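Local coordinates for protein manganese-containing pseudocatalase (Thermus thermophilus, PDB 2V8T) that probably breaks down hydrogen peroxide to water and oxygen as a catalase, using a pair of manganese ions bound in each subunit, at residues H132-G135 with E136-F139. Numbering follows the deposited sequence.
Sequences HWNG and EYVF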
# COMPACT_ATOMS: atom_id res chain seq x y z
N HIS A 132 -1.99 8.18 1.59
CA HIS A 132 -2.10 8.29 3.02
C HIS A 132 -0.74 8.14 3.69
O HIS A 132 0.10 7.34 3.26
CB HIS A 132 -3.11 7.29 3.59
CG HIS A 132 -4.54 7.67 3.30
ND1 HIS A 132 -5.24 7.27 2.20
CD2 HIS A 132 -5.39 8.50 3.99
CE1 HIS A 132 -6.46 7.79 2.27
NE2 HIS A 132 -6.60 8.54 3.35
N TRP A 133 -0.52 8.86 4.76
CA TRP A 133 0.73 8.76 5.50
C TRP A 133 0.92 7.32 5.97
O TRP A 133 -0.05 6.65 6.34
CB TRP A 133 0.68 9.72 6.71
CG TRP A 133 1.99 9.82 7.43
CD1 TRP A 133 3.01 10.67 7.11
CD2 TRP A 133 2.46 9.03 8.53
NE1 TRP A 133 4.08 10.47 7.94
CE2 TRP A 133 3.78 9.45 8.81
CE3 TRP A 133 1.91 7.99 9.29
CZ2 TRP A 133 4.54 8.89 9.81
CZ3 TRP A 133 2.65 7.42 10.31
CH2 TRP A 133 3.96 7.86 10.56
N ASN A 134 2.16 6.84 6.01
CA ASN A 134 2.41 5.49 6.40
C ASN A 134 3.60 5.40 7.34
O ASN A 134 4.56 6.16 7.27
CB ASN A 134 2.32 4.40 5.44
CG ASN A 134 3.56 4.29 4.70
OD1 ASN A 134 4.50 3.71 5.17
ND2 ASN A 134 3.62 4.87 3.52
N GLY A 135 3.53 4.41 8.23
CA GLY A 135 4.56 4.21 9.24
C GLY A 135 5.92 3.88 8.76
O GLY A 135 6.89 3.98 9.51
N GLU A 136 6.07 3.49 7.48
CA GLU A 136 7.39 3.27 6.94
C GLU A 136 8.13 4.58 6.63
O GLU A 136 9.29 4.58 6.25
CB GLU A 136 7.38 2.34 5.78
CG GLU A 136 8.82 1.58 6.03
CD GLU A 136 9.05 0.48 5.07
OE1 GLU A 136 10.01 -0.18 5.11
OE2 GLU A 136 8.16 0.22 4.20
N TYR A 137 7.46 5.70 6.82
CA TYR A 137 8.10 7.03 6.78
C TYR A 137 8.93 7.30 8.04
O TYR A 137 9.62 8.33 8.09
CB TYR A 137 7.11 8.12 6.56
CG TYR A 137 6.36 8.11 5.24
CD1 TYR A 137 6.81 7.54 4.09
CD2 TYR A 137 5.16 8.80 5.16
CE1 TYR A 137 6.08 7.66 2.89
CE2 TYR A 137 4.43 8.96 4.01
CZ TYR A 137 4.87 8.38 2.89
OH TYR A 137 4.14 8.49 1.71
N VAL A 138 8.84 6.40 9.05
CA VAL A 138 9.60 6.53 10.31
C VAL A 138 10.86 5.69 10.22
O VAL A 138 10.83 4.53 9.81
CB VAL A 138 8.72 6.12 11.48
CG1 VAL A 138 9.51 5.99 12.78
CG2 VAL A 138 7.58 7.14 11.65
N PHE A 139 11.95 6.30 10.68
CA PHE A 139 13.27 5.66 10.80
C PHE A 139 13.64 5.70 12.29
O PHE A 139 13.83 6.78 12.86
CB PHE A 139 14.30 6.45 9.97
CG PHE A 139 15.66 5.83 10.01
CD1 PHE A 139 15.94 4.77 9.17
CD2 PHE A 139 16.67 6.29 10.85
CE1 PHE A 139 17.20 4.16 9.19
CE2 PHE A 139 17.90 5.72 10.88
CZ PHE A 139 18.18 4.67 10.04
O HOH W 1 2.04 6.83 1.58
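The rings of Y137 and W133 meet edge to face: CD2 of Y137 stands over one face of the indole, 3.4 Å from NE1, with the planes turned by 76°. V138 CG2 lies at the indole's edge near CH2, and, in one of its two modelled conformers, N134 places ND2 over one face of the phenol ring, displaced toward its rim. The backbone joining these groups is a short 3-10 turn, residues 135-137, in the loop between helices 114-117 and 144-166. It illustrates an Asx turn leading into a 3-10 turn: in the same conformer, OD1 of N134 accepts the N-H of E136 at 2.8 Å, with the donor tilted from the amide plane. A chi1 of 84° sets CG between the backbone N and the carbonyl carbon, bringing the amide alongside that N-H. The two i to i+3 bonds of the turn follow, Y137 N to N134 O at 3.0 Å and V138 N to G135 O at 3.1 Å. The indole and phenol also pack against helix 36-49, where S38 OG is hydrogen-bonded to W133 NE1. That helix carries the manganese ligand E36, whose side chain is about 8 Å from that of W133. The turn belongs to subunit interfaces as well: W133 packs on W133 of a second subunit, while the Y137 hydroxyl and E136 OE2 are hydrogen-bonded to E136 and Y137, respectively, of a third. One water links the H132 carbonyl to both side chains, donating to H132 O at 2.6 Å and to Y137 OH at 2.7 Å while accepting from N134 ND2.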